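Local coordinates for acetoin utilization protein AcuB, putative (Vibrio cholerae, PDB 2O16) that is of uncharacterised function but carries a pair of CBS domains, and so probably senses an adenine nucleotide or a similar ligand, as many CBS-pair proteins do, at residues A[132-135]-A[136-140]. Residues are numbered along the deposited sequence; the frame is centred on the assembly and turned at random.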
ATOM      1  N   ILE A 132     -15.268  -2.553   2.017  1.00 19.56           N
ATOM      2  CA  ILE A 132     -16.138  -1.502   2.466  1.00 20.98           C
ATOM      3  C   ILE A 132     -17.368  -1.333   1.529  1.00 19.20           C
ATOM      4  O   ILE A 132     -18.473  -1.089   2.023  1.00 20.00           O
ATOM      5  CB  ILE A 132     -15.333  -0.210   2.806  1.00 22.23           C
ATOM      6  CG1 ILE A 132     -15.971   0.504   4.006  1.00 27.10           C
ATOM      7  CG2 ILE A 132     -15.212   0.711   1.615  1.00 23.92           C
ATOM      8  CD1 ILE A 132     -15.541  -0.062   5.356  1.00 32.94           C
ATOM      9  N   ALA A 133     -17.200  -1.522   0.215  1.00 18.70           N
ATOM     10  CA  ALA A 133     -18.362  -1.493  -0.721  1.00 17.64           C
ATOM     11  C   ALA A 133     -19.391  -2.585  -0.376  1.00 17.25           C
ATOM     12  O   ALA A 133     -20.622  -2.347  -0.388  1.00 16.68           O
ATOM     13  CB  ALA A 133     -17.894  -1.646  -2.206  1.00 17.70           C
ATOM     14  N   ILE A 134     -18.885  -3.781  -0.081  1.00 17.42           N
ATOM     15  CA  ILE A 134     -19.754  -4.902   0.339  1.00 18.05           C
ATOM     16  C   ILE A 134     -20.534  -4.528   1.612  1.00 19.45           C
ATOM     17  O   ILE A 134     -21.769  -4.679   1.664  1.00 20.59           O
ATOM     18  CB  ILE A 134     -18.934  -6.196   0.549  1.00 18.06           C
ATOM     19  CG1 ILE A 134     -18.364  -6.702  -0.794  1.00 16.94           C
ATOM     20  CG2 ILE A 134     -19.791  -7.337   1.243  1.00 17.41           C
ATOM     21  CD1 ILE A 134     -17.225  -7.811  -0.614  1.00 17.65           C
ATOM     22  N   ASN A 135     -19.839  -4.012   2.630  1.00 19.19           N
ATOM     23  CA  ASN A 135     -20.522  -3.678   3.878  1.00 20.98           C
ATOM     24  C   ASN A 135     -21.567  -2.585   3.681  1.00 19.17           C
ATOM     25  O   ASN A 135     -22.634  -2.638   4.282  1.00 19.12           O
ATOM     26  CB  ASN A 135     -19.551  -3.315   5.011  1.00 21.75           C
ATOM     27  CG  ASN A 135     -18.614  -4.450   5.376  1.00 26.09           C
ATOM     28  OD1 ASN A 135     -17.495  -4.218   5.851  1.00 29.66           O
ATOM     29  ND2 ASN A 135     -19.039  -5.682   5.115  1.00 28.19           N
ATOM     30  N   LEU A 136     -21.264  -1.597   2.845  1.00 18.33           N
ATOM     31  CA  LEU A 136     -22.245  -0.536   2.545  1.00 18.36           C
ATOM     32  C   LEU A 136     -23.453  -1.076   1.766  1.00 18.44           C
ATOM     33  O   LEU A 136     -24.593  -0.694   2.027  1.00 17.21           O
ATOM     34  CB  LEU A 136     -21.586   0.604   1.768  1.00 18.24           C
ATOM     35  CG  LEU A 136     -20.549   1.377   2.615  1.00 18.63           C
ATOM     36  CD1 LEU A 136     -19.659   2.287   1.765  1.00 19.20           C
ATOM     37  CD2 LEU A 136     -21.210   2.184   3.751  1.00 20.60           C
ATOM     38  N   LEU A 137     -23.205  -1.960   0.809  1.00 18.70           N
ATOM     39  CA  LEU A 137     -24.304  -2.546   0.056  1.00 19.57           C
ATOM     40  C   LEU A 137     -25.169  -3.408   0.979  1.00 20.56           C
ATOM     41  O   LEU A 137     -26.396  -3.395   0.868  1.00 21.07           O
ATOM     42  CB  LEU A 137     -23.774  -3.369  -1.116  1.00 18.42           C
ATOM     43  CG  LEU A 137     -23.244  -2.495  -2.264  1.00 19.20           C
ATOM     44  CD1 LEU A 137     -22.278  -3.303  -3.153  1.00 18.62           C
ATOM     45  CD2 LEU A 137     -24.379  -1.868  -3.056  1.00 19.55           C
ATOM     46  N   GLU A 138     -24.516  -4.164   1.854  1.00 22.30           N
ATOM     47  CA  GLU A 138     -25.236  -4.964   2.877  1.00 26.02           C
ATOM     48  C   GLU A 138     -26.132  -4.095   3.759  1.00 25.76           C
ATOM     49  O   GLU A 138     -27.274  -4.463   4.037  1.00 25.45           O
ATOM     50  CB  GLU A 138     -24.277  -5.800   3.733  1.00 24.72           C
ATOM     51  CG  GLU A 138     -23.669  -6.945   2.933  1.00 28.59           C
ATOM     52  CD  GLU A 138     -22.627  -7.791   3.674  1.00 30.67           C
ATOM     53  OE1 GLU A 138     -22.033  -7.320   4.680  1.00 37.31           O
ATOM     54  OE2 GLU A 138     -22.383  -8.925   3.200  1.00 36.65           O
ATOM     55  N   LEU A 139     -25.604  -2.944   4.167  1.00 26.33           N
ATOM     56  CA  LEU A 139     -26.347  -1.966   4.955  1.00 28.06           C
ATOM     57  C   LEU A 139     -27.546  -1.444   4.186  1.00 30.20           C
ATOM     58  O   LEU A 139     -28.647  -1.321   4.729  1.00 30.61           O
ATOM     59  CB  LEU A 139     -25.421  -0.799   5.315  1.00 27.88           C
ATOM     60  CG  LEU A 139     -25.921   0.329   6.207  1.00 27.14           C
ATOM     61  CD1 LEU A 139     -26.443  -0.247   7.559  1.00 27.09           C
ATOM     62  CD2 LEU A 139     -24.779   1.311   6.408  1.00 27.37           C
ATOM     63  N   GLN A 140     -27.315  -1.096   2.921  1.00 32.18           N
ATOM     64  CA  GLN A 140     -28.364  -0.588   2.049  1.00 34.98           C
ATOM     65  C   GLN A 140     -29.483  -1.631   1.859  1.00 36.00           C
ATOM     66  O   GLN A 140     -30.666  -1.277   1.826  1.00 36.01           O
ATOM     67  CB  GLN A 140     -27.759  -0.064   0.723  1.00 34.64           C
ATOM     68  CG  GLN A 140     -26.998   1.272   0.928  1.00 36.02           C
ATOM     69  CD  GLN A 140     -26.128   1.793  -0.256  1.00 38.00           C
ATOM     70  OE1 GLN A 140     -26.382   1.471  -1.430  1.00 41.08           O
ATOM     71  NE2 GLN A 140     -25.123   2.674   0.068  1.00 35.85           N
TER
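Asn135 and Glu138 both set CG opposite their own carbonyl carbon (chi1 -61° and -71°), and Glu138 then runs out extended through chi2, so that the two side chains come to lie side by side on the outer face of the C-terminal alpha-helix 126-141, the last element of the second CBS motif. Their link is weak: Asn135 ND2 reaches Glu138 OE1 at 3.4 Å, well off straight, with the amide and carboxylate planes turned 33° apart. The second carboxylate oxygen lies against a hydrocarbon neighbour instead. Ile134, one helical turn before Glu138, holds CG2 opposite its backbone N, and this methyl rests against Glu138 OE2 at 3.6 Å, the two side chains pointing the same way. Glu138 thus has an amide beside one oxygen and a methyl beside the other, at the protein surface.

Beneath these side chains runs a regular ladder of i to i+4 backbone bonds, in which the amides of Leu136, Leu137, Glu138 and Leu139 donate to the carbonyls of Ile132, Ala133, Ile134 and Asn135. The Glu138 N to Ile134 O bond, at 2.8 Å, is close to linear at the proton. Leu136 and Leu137 lean back over the preceding turn: Leu136 CG sits 3.3 Å from Ile132 O, while Leu137 packs in the same manner beside Ala133 O. None of the touching residues is buried; the centre of this contact lies about 23 Å from the centre of the chain, and this part of the helix also meets a crystal neighbour. Glu138 itself repeats the backward lean of these two leucines, its CG methylene lying 3.2 Å from Ile134 O.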